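Long-range contacts in insecticidal crystal protein Cry7Cal (Bacillus thuringiensis, PDB 5ZI1), which is an insecticidal toxin active against a locust and, like other delta endotoxins, probably binds receptors on its target cells: residues 526-531 with 545-550; 502-507 with 580-585; 469-474 with 510-515. One frame throughout, in Å; residues are numbered along the deposited sequence.

How the contacts relate
All three contacts lie in the C-terminal beta sandwich of the toxin fragment. Contacts 1 and 3 each run from the mixed sheet, through strands 521-530 and 468-472, to the five-stranded antiparallel sheet, through strand 545-547 with its following loop and strand 508-513; their centres are about 18 Å apart. Contact 3 is fully buried and made by apolar side chains, whereas contact 1, partly buried, adds backbone and hydroxyl hydrogen bonds to its aromatic packing. Contact 2, also partly buried, has its centre about 31 Å from that of the chain and joins loops flanking adjacent strands 508-513 and 575-580; its hydrogen bonds run from the backbone and side chain of one asparagine, with a lysine chain and a leucine packed beside them.

Contact 1: residues 526-531 with 545-550; sequences VRYAAT and EYFTAT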
ATOM      1  N   VAL A 526       4.924  19.393   6.427  1.00 46.32           N
ATOM      2  CA  VAL A 526       4.970  18.753   5.123  1.00 46.64           C
ATOM      3  C   VAL A 526       6.220  17.885   5.028  1.00 50.85           C
ATOM      4  O   VAL A 526       7.317  18.301   5.423  1.00 53.80           O
ATOM      5  CB  VAL A 526       4.948  19.805   4.010  1.00 47.45           C
ATOM      6  CG1 VAL A 526       5.124  19.140   2.669  1.00 47.90           C
ATOM      7  CG2 VAL A 526       3.654  20.603   4.079  1.00 48.31           C
ATOM      8  N   ARG A 527       6.053  16.660   4.542  1.00 50.51           N
ATOM      9  CA  ARG A 527       7.167  15.790   4.202  1.00 47.21           C
ATOM     10  C   ARG A 527       7.397  15.951   2.705  1.00 52.11           C
ATOM     11  O   ARG A 527       6.549  15.543   1.897  1.00 47.75           O
ATOM     12  CB  ARG A 527       6.857  14.347   4.586  1.00 51.45           C
ATOM     13  CG  ARG A 527       7.894  13.336   4.141  1.00 53.39           C
ATOM     14  CD  ARG A 527       7.674  12.007   4.821  1.00 52.22           C
ATOM     15  NE  ARG A 527       8.904  11.218   4.835  1.00 52.09           N
ATOM     16  CZ  ARG A 527       9.291  10.405   3.854  1.00 55.48           C
ATOM     17  NH1 ARG A 527       8.553  10.277   2.758  1.00 50.18           N
ATOM     18  NH2 ARG A 527      10.437   9.733   3.965  1.00 56.79           N
ATOM     19  N   TYR A 528       8.532  16.566   2.341  1.00 45.82           N
ATOM     20  CA  TYR A 528       8.753  17.076   0.994  1.00 42.46           C
ATOM     21  C   TYR A 528      10.169  16.759   0.524  1.00 48.98           C
ATOM     22  O   TYR A 528      11.032  16.318   1.289  1.00 49.26           O
ATOM     23  CB  TYR A 528       8.538  18.587   0.929  1.00 46.39           C
ATOM     24  CG  TYR A 528       9.762  19.346   1.374  1.00 47.11           C
ATOM     25  CD1 TYR A 528      10.078  19.457   2.713  1.00 50.12           C
ATOM     26  CD2 TYR A 528      10.618  19.924   0.452  1.00 47.58           C
ATOM     27  CE1 TYR A 528      11.225  20.131   3.131  1.00 54.47           C
ATOM     28  CE2 TYR A 528      11.761  20.591   0.851  1.00 45.91           C
ATOM     29  CZ  TYR A 528      12.057  20.701   2.197  1.00 53.58           C
ATOM     30  OH  TYR A 528      13.190  21.379   2.614  1.00 48.52           O
ATOM     31  N   ALA A 529      10.399  17.011  -0.763  1.00 44.46           N
ATOM     32  CA  ALA A 529      11.707  16.921  -1.378  1.00 46.91           C
ATOM     33  C   ALA A 529      11.790  18.015  -2.427  1.00 51.82           C
ATOM     34  O   ALA A 529      10.776  18.366  -3.040  1.00 48.08           O
ATOM     35  CB  ALA A 529      11.953  15.548  -2.012  1.00 49.09           C
ATOM     36  N   ALA A 530      12.992  18.572  -2.613  1.00 46.05           N
ATOM     37  CA  ALA A 530      13.130  19.697  -3.525  1.00 47.68           C
ATOM     38  C   ALA A 530      14.560  19.757  -4.031  1.00 53.06           C
ATOM     39  O   ALA A 530      15.495  19.379  -3.324  1.00 52.31           O
ATOM     40  CB  ALA A 530      12.741  21.024  -2.852  1.00 45.81           C
ATOM     41  N   THR A 531      14.703  20.232  -5.272  1.00 53.49           N
ATOM     42  CA  THR A 531      15.978  20.446  -5.942  1.00 52.90           C
ATOM     43  C   THR A 531      16.478  21.877  -5.807  1.00 58.33           C
ATOM     44  O   THR A 531      17.559  22.195  -6.319  1.00 54.67           O
ATOM     45  CB  THR A 531      15.860  20.107  -7.427  1.00 53.94           C
ATOM     46  OG1 THR A 531      14.780  20.856  -7.990  1.00 52.45           O
ATOM     47  CG2 THR A 531      15.597  18.616  -7.631  1.00 55.67           C
ATOM     48  N   GLU A 545       6.653  29.636   4.959  1.00 53.95           N
ATOM     49  CA  GLU A 545       7.876  29.038   5.483  1.00 53.29           C
ATOM     50  C   GLU A 545       8.872  28.784   4.360  1.00 50.52           C
ATOM     51  O   GLU A 545       8.567  28.071   3.397  1.00 50.42           O
ATOM     52  CB  GLU A 545       7.569  27.751   6.249  1.00 54.64           C
ATOM     53  CG  GLU A 545       8.722  27.278   7.160  1.00 60.34           C
ATOM     54  CD  GLU A 545       8.990  28.209   8.354  1.00 66.75           C
ATOM     55  OE1 GLU A 545      10.096  28.107   8.934  1.00 67.70           O
ATOM     56  OE2 GLU A 545       8.112  29.042   8.718  1.00 67.63           O
ATOM     57  N   TYR A 546      10.061  29.369   4.487  1.00 48.81           N
ATOM     58  CA  TYR A 546      11.150  29.104   3.554  1.00 46.30           C
ATOM     59  C   TYR A 546      11.670  27.678   3.724  1.00 47.67           C
ATOM     60  O   TYR A 546      11.855  27.208   4.850  1.00 49.00           O
ATOM     61  CB  TYR A 546      12.268  30.118   3.798  1.00 52.54           C
ATOM     62  CG  TYR A 546      13.559  29.943   3.026  1.00 47.49           C
ATOM     63  CD1 TYR A 546      13.692  30.444   1.739  1.00 47.64           C
ATOM     64  CD2 TYR A 546      14.671  29.341   3.613  1.00 51.07           C
ATOM     65  CE1 TYR A 546      14.888  30.313   1.030  1.00 51.90           C
ATOM     66  CE2 TYR A 546      15.880  29.217   2.917  1.00 49.64           C
ATOM     67  CZ  TYR A 546      15.979  29.707   1.623  1.00 51.86           C
ATOM     68  OH  TYR A 546      17.159  29.595   0.909  1.00 54.29           O
ATOM     69  N   PHE A 547      11.901  26.978   2.602  1.00 46.18           N
ATOM     70  CA  PHE A 547      12.522  25.653   2.617  1.00 48.52           C
ATOM     71  C   PHE A 547      13.764  25.604   1.738  1.00 43.01           C
ATOM     72  O   PHE A 547      13.858  26.304   0.725  1.00 45.94           O
ATOM     73  CB  PHE A 547      11.569  24.545   2.133  1.00 43.73           C
ATOM     74  CG  PHE A 547      11.105  24.722   0.717  1.00 45.92           C
ATOM     75  CD1 PHE A 547      11.813  24.178  -0.340  1.00 45.25           C
ATOM     76  CD2 PHE A 547       9.971  25.460   0.442  1.00 46.57           C
ATOM     77  CE1 PHE A 547      11.395  24.382  -1.650  1.00 45.56           C
ATOM     78  CE2 PHE A 547       9.541  25.657  -0.857  1.00 46.61           C
ATOM     79  CZ  PHE A 547      10.247  25.115  -1.903  1.00 45.97           C
ATOM     80  N   THR A 548      14.681  24.707   2.088  1.00 43.95           N
ATOM     81  CA  THR A 548      15.910  24.502   1.330  1.00 49.45           C
ATOM     82  C   THR A 548      15.861  23.196   0.543  1.00 52.75           C
ATOM     83  O   THR A 548      14.989  22.342   0.739  1.00 50.61           O
ATOM     84  CB  THR A 548      17.129  24.486   2.249  1.00 52.74           C
ATOM     85  OG1 THR A 548      16.962  23.432   3.208  1.00 52.10           O
ATOM     86  CG2 THR A 548      17.305  25.847   2.966  1.00 45.49           C
ATOM     87  N   ALA A 549      16.838  23.055  -0.351  1.00 53.72           N
ATOM     88  CA  ALA A 549      16.939  21.882  -1.201  1.00 52.55           C
ATOM     89  C   ALA A 549      17.256  20.647  -0.378  1.00 52.08           C
ATOM     90  O   ALA A 549      17.922  20.713   0.655  1.00 49.90           O
ATOM     91  CB  ALA A 549      18.014  22.080  -2.262  1.00 48.97           C
ATOM     92  N   THR A 550      16.742  19.510  -0.829  1.00 54.06           N
ATOM     93  CA  THR A 550      17.088  18.238  -0.220  1.00 55.32           C
ATOM     94  C   THR A 550      17.857  17.319  -1.155  1.00 52.00           C
ATOM     95  O   THR A 550      18.348  16.283  -0.705  1.00 55.64           O
ATOM     96  CB  THR A 550      15.820  17.526   0.268  1.00 52.88           C
ATOM     97  OG1 THR A 550      15.037  17.123  -0.867  1.00 49.73           O
ATOM     98  CG2 THR A 550      15.009  18.476   1.159  1.00 46.98           C
TER
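Thr550 OG1 is held between two backbone groups: it accepts Ala530 N at 3.1 Å across the contact and is also hydrogen-bonded to Lys558 O. In the beta sandwich that forms the C-terminal domain of the toxin fragment, this ties the loop after strand 545-547, the outermost strand of the five-stranded sheet within this chain, to the end of strand 521-530 of the mixed sheet. From Phe547 on, segment 545-550 runs at 73° to residues 528-531 and reaches them through Thr550, whose own N gives a bond to Ala530 O, 2.8 Å long, with the donor tilted somewhat from the carbonyl plane. Ala530 is thus gripped at both its N and its O by one threonine. With OG1 placed between the backbone N and carbonyl carbon (chi1 68°), the hydroxyl faces Ala530 while CG2 turns to the phenol of Tyr528, a division of labour that suits the branched, half-polar threonine.

Tyr528 also serves two purposes. Tyr528 OH donates to Thr548 O over 2.8 Å, in the carbonyl plane and on a lone pair, and the ring packs against Phe547. The two rings are inclined at 65° and meet obliquely, Tyr528 CE2 lying 3.8 Å from Phe547 CD1. Leu562 and Ile590, both of the mixed sheet, also touch Phe547, so this buried ring packs across from its own sheet onto the other. A small residue fits at position 530, where the two backbones come within 5.0 Å between the CA atoms of Ala530 and Ala549. The methyl CB of Ala530 rests 3.8 Å from CE1 of Phe547.

Contact 2: residues 502-507 with 580-585; sequences NNLPSN and IIKANT
Asn507 binds the other segment with both its backbone and its side chain. Asn507 O accepts Ile580 N at 2.8 Å in the carbonyl plane, a bond at the end of the pairing of antiparallel strands 508-513 and 575-580, where two loops meet at one end of the C-terminal beta sandwich. Asn507 OD1 accepts Lys582 N at 2.9 Å. This second bond is almost straight at the hydrogen (173°), yet the donor stands 52° out of the amide plane, not on a lone pair. A water also donates to OD1 and accepts Ala583 N, so that one amide oxygen serves the turn directly at one residue and through water at the next. CG lies beside the backbone N, anti to the carbonyl carbon (chi1 -70°), and from there OD1 reaches Lys582 N; asparagine is short and still offers an acceptor. Within the turn, Ile581 O takes Thr585 OG1 and, by a long bond, Asn584 N from opposite faces of its plane; Thr585 OG1 is also hydrogen-bonded to Val535 N.

Around this polar centre the packing is mostly aliphatic. Lys582, bent at chi3 and chi4, lays its CE 3.7 Å from Leu504 CB. Leu504 crosses Ile580 at about a right angle, bringing CD1 to 3.9 Å from Ile580 CB. On the other side of strand 575-580 its last residue, Ile580, packs on Met536 of strand 534-538.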
ATOM      1  N   ASN A 502       8.360  26.790 -12.472  1.00 70.11           N
ATOM      2  CA  ASN A 502       8.182  27.606 -13.670  1.00 71.66           C
ATOM      3  C   ASN A 502       6.947  27.212 -14.477  1.00 70.81           C
ATOM      4  O   ASN A 502       6.538  27.978 -15.358  1.00 78.98           O
ATOM      5  CB  ASN A 502       9.433  27.564 -14.573  1.00 70.30           C
ATOM      6  CG  ASN A 502       9.626  26.224 -15.306  1.00 79.88           C
ATOM      7  OD1 ASN A 502       8.826  25.838 -16.176  1.00 79.44           O
ATOM      8  ND2 ASN A 502      10.730  25.536 -14.992  1.00 79.06           N
ATOM      9  N   ASN A 503       6.340  26.055 -14.207  1.00 68.88           N
ATOM     10  CA  ASN A 503       5.127  25.657 -14.908  1.00 66.75           C
ATOM     11  C   ASN A 503       3.862  25.871 -14.088  1.00 66.27           C
ATOM     12  O   ASN A 503       2.761  25.645 -14.607  1.00 68.07           O
ATOM     13  CB  ASN A 503       5.214  24.189 -15.331  1.00 66.76           C
ATOM     14  CG  ASN A 503       6.156  23.978 -16.488  1.00 69.62           C
ATOM     15  OD1 ASN A 503       6.346  24.868 -17.317  1.00 78.39           O
ATOM     16  ND2 ASN A 503       6.759  22.797 -16.552  1.00 63.02           N
ATOM     17  N   LEU A 504       3.986  26.296 -12.834  1.00 66.62           N
ATOM     18  CA  LEU A 504       2.822  26.674 -12.045  1.00 65.86           C
ATOM     19  C   LEU A 504       2.138  27.887 -12.665  1.00 67.91           C
ATOM     20  O   LEU A 504       2.790  28.923 -12.854  1.00 69.55           O
ATOM     21  CB  LEU A 504       3.222  26.996 -10.612  1.00 64.13           C
ATOM     22  CG  LEU A 504       3.106  25.888  -9.570  1.00 63.09           C
ATOM     23  CD1 LEU A 504       3.365  26.463  -8.183  1.00 61.46           C
ATOM     24  CD2 LEU A 504       1.750  25.223  -9.629  1.00 61.63           C
ATOM     25  N   PRO A 505       0.853  27.808 -13.002  1.00 64.44           N
ATOM     26  CA  PRO A 505       0.137  29.031 -13.391  1.00 64.04           C
ATOM     27  C   PRO A 505       0.118  30.059 -12.282  1.00 66.25           C
ATOM     28  O   PRO A 505       0.304  31.253 -12.533  1.00 72.19           O
ATOM     29  CB  PRO A 505      -1.280  28.525 -13.713  1.00 67.61           C
ATOM     30  CG  PRO A 505      -1.143  27.060 -13.940  1.00 68.89           C
ATOM     31  CD  PRO A 505      -0.003  26.615 -13.065  1.00 69.86           C
ATOM     32  N   SER A 506      -0.108  29.619 -11.050  1.00 65.63           N
ATOM     33  CA  SER A 506      -0.183  30.510  -9.907  1.00 63.18           C
ATOM     34  C   SER A 506       0.443  29.792  -8.716  1.00 63.86           C
ATOM     35  O   SER A 506       1.032  28.714  -8.850  1.00 64.83           O
ATOM     36  CB  SER A 506      -1.636  30.942  -9.644  1.00 61.99           C
ATOM     37  OG  SER A 506      -2.365  29.927  -8.977  1.00 57.81           O
ATOM     38  N   ASN A 507       0.316  30.398  -7.537  1.00 60.30           N
ATOM     39  CA  ASN A 507       0.929  29.834  -6.347  1.00 57.81           C
ATOM     40  C   ASN A 507       0.225  28.569  -5.869  1.00 56.11           C
ATOM     41  O   ASN A 507       0.840  27.762  -5.163  1.00 52.33           O
ATOM     42  CB  ASN A 507       0.931  30.873  -5.221  1.00 54.02           C
ATOM     43  CG  ASN A 507       1.896  32.017  -5.471  1.00 58.70           C
ATOM     44  OD1 ASN A 507       2.765  31.957  -6.355  1.00 57.10           O
ATOM     45  ND2 ASN A 507       1.751  33.074  -4.682  1.00 59.05           N
ATOM     46  N   ILE A 580       2.806  27.282  -3.264  1.00 52.77           N
ATOM     47  CA  ILE A 580       4.210  27.562  -3.502  1.00 49.76           C
ATOM     48  C   ILE A 580       4.274  29.004  -3.960  1.00 56.88           C
ATOM     49  O   ILE A 580       3.659  29.359  -4.971  1.00 58.91           O
ATOM     50  CB  ILE A 580       4.821  26.634  -4.561  1.00 50.72           C
ATOM     51  CG1 ILE A 580       4.798  25.175  -4.100  1.00 54.78           C
ATOM     52  CG2 ILE A 580       6.241  27.079  -4.902  1.00 48.15           C
ATOM     53  CD1 ILE A 580       5.634  24.911  -2.872  1.00 59.30           C
ATOM     54  N   ILE A 581       5.014  29.834  -3.232  1.00 56.43           N
ATOM     55  CA  ILE A 581       5.125  31.249  -3.570  1.00 53.21           C
ATOM     56  C   ILE A 581       6.121  31.338  -4.721  1.00 58.86           C
ATOM     57  O   ILE A 581       7.339  31.316  -4.504  1.00 61.85           O
ATOM     58  CB  ILE A 581       5.553  32.093  -2.367  1.00 54.98           C
ATOM     59  CG1 ILE A 581       4.706  31.729  -1.144  1.00 52.45           C
ATOM     60  CG2 ILE A 581       5.437  33.584  -2.675  1.00 49.59           C
ATOM     61  CD1 ILE A 581       3.209  31.814  -1.381  1.00 47.10           C
ATOM     62  N   LYS A 582       5.603  31.424  -5.955  1.00 60.72           N
ATOM     63  CA  LYS A 582       6.462  31.370  -7.140  1.00 61.45           C
ATOM     64  C   LYS A 582       7.579  32.405  -7.073  1.00 56.74           C
ATOM     65  O   LYS A 582       8.746  32.084  -7.308  1.00 54.83           O
ATOM     66  CB  LYS A 582       5.636  31.578  -8.413  1.00 59.11           C
ATOM     67  CG  LYS A 582       4.773  30.408  -8.818  1.00 63.58           C
ATOM     68  CD  LYS A 582       4.155  30.629 -10.196  1.00 64.93           C
ATOM     69  CE  LYS A 582       5.065  30.143 -11.307  1.00 65.81           C
ATOM     70  NZ  LYS A 582       5.845  31.200 -11.988  1.00 71.38           N
ATOM     71  N   ALA A 583       7.226  33.651  -6.727  1.00 57.48           N
ATOM     72  CA  ALA A 583       8.147  34.783  -6.820  1.00 57.19           C
ATOM     73  C   ALA A 583       9.419  34.573  -6.019  1.00 57.47           C
ATOM     74  O   ALA A 583      10.485  35.052  -6.417  1.00 59.92           O
ATOM     75  CB  ALA A 583       7.463  36.059  -6.342  1.00 56.05           C
ATOM     76  N   ASN A 584       9.334  33.870  -4.891  1.00 60.69           N
ATOM     77  CA  ASN A 584      10.481  33.674  -4.015  1.00 58.21           C
ATOM     78  C   ASN A 584      10.971  32.231  -4.027  1.00 57.79           C
ATOM     79  O   ASN A 584      11.704  31.812  -3.124  1.00 55.28           O
ATOM     80  CB  ASN A 584      10.124  34.113  -2.598  1.00 58.83           C
ATOM     81  CG  ASN A 584       9.538  35.510  -2.559  1.00 60.58           C
ATOM     82  OD1 ASN A 584       8.318  35.694  -2.651  1.00 56.96           O
ATOM     83  ND2 ASN A 584      10.409  36.507  -2.426  1.00 60.35           N
ATOM     84  N   THR A 585      10.584  31.465  -5.034  1.00 59.27           N
ATOM     85  CA  THR A 585      10.989  30.075  -5.161  1.00 56.03           C
ATOM     86  C   THR A 585      11.902  29.942  -6.370  1.00 52.96           C
ATOM     87  O   THR A 585      11.645  30.536  -7.422  1.00 57.02           O
ATOM     88  CB  THR A 585       9.756  29.161  -5.292  1.00 57.88           C
ATOM     89  OG1 THR A 585       8.992  29.222  -4.081  1.00 55.51           O
ATOM     90  CG2 THR A 585      10.153  27.703  -5.555  1.00 53.87           C
TER
HETATM   91  O   HOH W   1       4.480  34.408  -5.906  1.00 56.52           O

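Contact 3: residues 469-474 with 510-515; sequences TQIPAV and FRMRLS
Met512 and Ile471 meet in the apolar interior of a beta sandwich, the C-terminal domain of the toxin fragment, with strand 468-472 from the mixed sheet on one side and strand 508-513 from the five-stranded sheet on the other. The backbones stay well apart, 8.2 Å between Ala473 CA and Phe510 CA at one end and 9.8 Å between Ile471 CA and Leu514 CA at the other, so side chains must span the gap. Methionine is suited to this: extended through its first two torsions and turned at the third (chi3 -75°), Met512 sends SD to 4.0 Å from Ile471 CG2 and then bends its methyl CE to 3.5 Å from Pro472 O. The flexible thioether thus fills the angle where the strand gives way to a 3-10 segment at Ala473. Beta-branched isoleucine offers two branches to different partners: CG2 of Ile471 goes to Met512, while its CD1 touches Leu514 CD1 at 3.7 Å, the two side chains approaching obliquely. At the other end a large ring is met by a small residue, and Ala473 CB approaches Phe510 CE2 obliquely to 4.2 Å.

In the next shell, Ile471 is held by backbone bonding to Ile595 of strand 589-599, and Leu514 lies against Ser576 of strand 575-580. Leu497 of strand 496-500 touches both Ala473 and Phe510. The flanking Arg511, which belongs to the opposite face of its strand, forms a salt bridge from NE to Glu478 OE2.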
ATOM      1  N   THR A 469      -1.951  13.555  12.581  1.00 49.32           N
ATOM      2  CA  THR A 469      -2.748  13.073  11.470  1.00 50.06           C
ATOM      3  C   THR A 469      -1.917  13.236  10.214  1.00 50.33           C
ATOM      4  O   THR A 469      -1.550  14.357   9.846  1.00 48.57           O
ATOM      5  CB  THR A 469      -4.077  13.823  11.360  1.00 50.49           C
ATOM      6  OG1 THR A 469      -4.691  13.868  12.653  1.00 46.88           O
ATOM      7  CG2 THR A 469      -5.005  13.072  10.406  1.00 46.75           C
ATOM      8  N   GLN A 470      -1.589  12.120   9.577  1.00 48.37           N
ATOM      9  CA  GLN A 470      -0.735  12.148   8.400  1.00 47.24           C
ATOM     10  C   GLN A 470      -1.639  11.860   7.211  1.00 47.73           C
ATOM     11  O   GLN A 470      -2.161  10.746   7.067  1.00 44.61           O
ATOM     12  CB  GLN A 470       0.424  11.159   8.519  1.00 40.72           C
ATOM     13  CG  GLN A 470       1.402  11.189   7.344  1.00 46.25           C
ATOM     14  CD  GLN A 470       2.378  10.021   7.370  1.00 49.35           C
ATOM     15  OE1 GLN A 470       1.997   8.889   7.101  1.00 47.56           O
ATOM     16  NE2 GLN A 470       3.638  10.292   7.709  1.00 45.97           N
ATOM     17  N   ILE A 471      -1.831  12.873   6.379  1.00 43.39           N
ATOM     18  CA  ILE A 471      -2.767  12.846   5.272  1.00 45.90           C
ATOM     19  C   ILE A 471      -1.950  12.970   3.993  1.00 51.03           C
ATOM     20  O   ILE A 471      -1.236  13.962   3.814  1.00 47.12           O
ATOM     21  CB  ILE A 471      -3.800  13.979   5.354  1.00 44.11           C
ATOM     22  CG1 ILE A 471      -4.555  13.934   6.683  1.00 45.27           C
ATOM     23  CG2 ILE A 471      -4.749  13.890   4.172  1.00 48.14           C
ATOM     24  CD1 ILE A 471      -5.691  14.969   6.772  1.00 48.68           C
ATOM     25  N   PRO A 472      -2.017  11.998   3.088  1.00 43.48           N
ATOM     26  CA  PRO A 472      -1.249  12.098   1.852  1.00 42.50           C
ATOM     27  C   PRO A 472      -1.754  13.243   1.009  1.00 44.20           C
ATOM     28  O   PRO A 472      -2.941  13.566   1.008  1.00 47.38           O
ATOM     29  CB  PRO A 472      -1.500  10.751   1.168  1.00 43.50           C
ATOM     30  CG  PRO A 472      -1.729   9.828   2.312  1.00 43.45           C
ATOM     31  CD  PRO A 472      -2.503  10.637   3.327  1.00 42.01           C
ATOM     32  N   ALA A 473      -0.828  13.869   0.296  1.00 45.90           N
ATOM     33  CA  ALA A 473      -1.215  14.930  -0.620  1.00 46.71           C
ATOM     34  C   ALA A 473      -2.260  14.446  -1.617  1.00 45.24           C
ATOM     35  O   ALA A 473      -3.120  15.225  -2.042  1.00 47.42           O
ATOM     36  CB  ALA A 473       0.029  15.470  -1.339  1.00 44.52           C
ATOM     37  N   VAL A 474      -2.213  13.168  -1.999  1.00 39.59           N
ATOM     38  CA  VAL A 474      -3.187  12.685  -2.967  1.00 49.63           C
ATOM     39  C   VAL A 474      -4.594  12.594  -2.388  1.00 44.53           C
ATOM     40  O   VAL A 474      -5.541  12.432  -3.155  1.00 47.16           O
ATOM     41  CB  VAL A 474      -2.754  11.335  -3.579  1.00 45.69           C
ATOM     42  CG1 VAL A 474      -1.486  11.523  -4.380  1.00 44.05           C
ATOM     43  CG2 VAL A 474      -2.551  10.289  -2.513  1.00 43.72           C
ATOM     44  N   PHE A 510      -2.698  22.614  -4.519  1.00 55.70           N
ATOM     45  CA  PHE A 510      -3.838  21.708  -4.461  1.00 56.26           C
ATOM     46  C   PHE A 510      -4.891  22.230  -3.496  1.00 60.97           C
ATOM     47  O   PHE A 510      -4.646  23.153  -2.712  1.00 53.98           O
ATOM     48  CB  PHE A 510      -3.402  20.277  -4.095  1.00 50.53           C
ATOM     49  CG  PHE A 510      -2.909  20.093  -2.669  1.00 52.22           C
ATOM     50  CD1 PHE A 510      -3.770  20.184  -1.586  1.00 53.68           C
ATOM     51  CD2 PHE A 510      -1.593  19.737  -2.427  1.00 48.34           C
ATOM     52  CE1 PHE A 510      -3.321  19.976  -0.297  1.00 50.96           C
ATOM     53  CE2 PHE A 510      -1.147  19.521  -1.140  1.00 47.40           C
ATOM     54  CZ  PHE A 510      -2.011  19.643  -0.075  1.00 48.25           C
ATOM     55  N   ARG A 511      -6.075  21.607  -3.555  1.00 54.42           N
ATOM     56  CA  ARG A 511      -7.121  21.826  -2.566  1.00 57.87           C
ATOM     57  C   ARG A 511      -7.478  20.521  -1.881  1.00 53.76           C
ATOM     58  O   ARG A 511      -7.514  19.467  -2.508  1.00 58.44           O
ATOM     59  CB  ARG A 511      -8.413  22.339  -3.163  1.00 60.94           C
ATOM     60  CG  ARG A 511      -8.278  22.995  -4.487  1.00 67.63           C
ATOM     61  CD  ARG A 511      -9.451  23.865  -4.690  1.00 68.93           C
ATOM     62  NE  ARG A 511      -9.415  24.556  -5.972  1.00 72.39           N
ATOM     63  CZ  ARG A 511      -9.740  25.831  -6.114  1.00 81.43           C
ATOM     64  NH1 ARG A 511      -9.681  26.391  -7.309  1.00 81.53           N
ATOM     65  NH2 ARG A 511     -10.111  26.536  -5.044  1.00 84.49           N
ATOM     66  N   MET A 512      -7.859  20.631  -0.617  1.00 56.48           N
ATOM     67  CA  MET A 512      -8.162  19.482   0.215  1.00 50.39           C
ATOM     68  C   MET A 512      -9.228  19.908   1.208  1.00 54.28           C
ATOM     69  O   MET A 512      -9.186  21.036   1.711  1.00 53.59           O
ATOM     70  CB  MET A 512      -6.884  19.013   0.913  1.00 52.31           C
ATOM     71  CG  MET A 512      -7.032  17.863   1.866  1.00 54.45           C
ATOM     72  SD  MET A 512      -5.408  17.477   2.589  1.00 56.53           S
ATOM     73  CE  MET A 512      -4.585  16.640   1.234  1.00 50.03           C
ATOM     74  N   ARG A 513     -10.203  19.029   1.460  1.00 51.32           N
ATOM     75  CA  ARG A 513     -11.226  19.279   2.471  1.00 53.85           C
ATOM     76  C   ARG A 513     -10.917  18.454   3.707  1.00 51.15           C
ATOM     77  O   ARG A 513     -10.600  17.269   3.601  1.00 48.06           O
ATOM     78  CB  ARG A 513     -12.636  18.950   1.968  1.00 51.64           C
ATOM     79  CG  ARG A 513     -13.112  19.841   0.840  1.00 55.79           C
ATOM     80  CD  ARG A 513     -14.653  19.959   0.767  1.00 60.19           C
ATOM     81  NE  ARG A 513     -15.007  21.055  -0.130  1.00 56.58           N
ATOM     82  CZ  ARG A 513     -15.190  20.919  -1.439  1.00 59.93           C
ATOM     83  NH1 ARG A 513     -15.096  19.718  -1.999  1.00 59.54           N
ATOM     84  NH2 ARG A 513     -15.488  21.976  -2.186  1.00 61.64           N
ATOM     85  N   LEU A 514     -11.023  19.075   4.873  1.00 50.58           N
ATOM     86  CA  LEU A 514     -10.738  18.408   6.133  1.00 55.61           C
ATOM     87  C   LEU A 514     -12.018  18.297   6.949  1.00 55.46           C
ATOM     88  O   LEU A 514     -12.962  19.060   6.754  1.00 61.23           O
ATOM     89  CB  LEU A 514      -9.657  19.162   6.931  1.00 51.92           C
ATOM     90  CG  LEU A 514      -8.239  19.343   6.365  1.00 55.89           C
ATOM     91  CD1 LEU A 514      -7.576  18.018   5.966  1.00 48.61           C
ATOM     92  CD2 LEU A 514      -8.246  20.279   5.184  1.00 57.17           C
ATOM     93  N   SER A 515     -12.047  17.322   7.860  1.00 54.01           N
ATOM     94  CA  SER A 515     -13.182  17.081   8.740  1.00 58.10           C
ATOM     95  C   SER A 515     -12.704  17.217  10.173  1.00 62.91           C
ATOM     96  O   SER A 515     -11.772  16.519  10.578  1.00 60.74           O
ATOM     97  CB  SER A 515     -13.791  15.684   8.542  1.00 58.08           C
ATOM     98  OG  SER A 515     -14.358  15.525   7.259  1.00 55.78           O
TER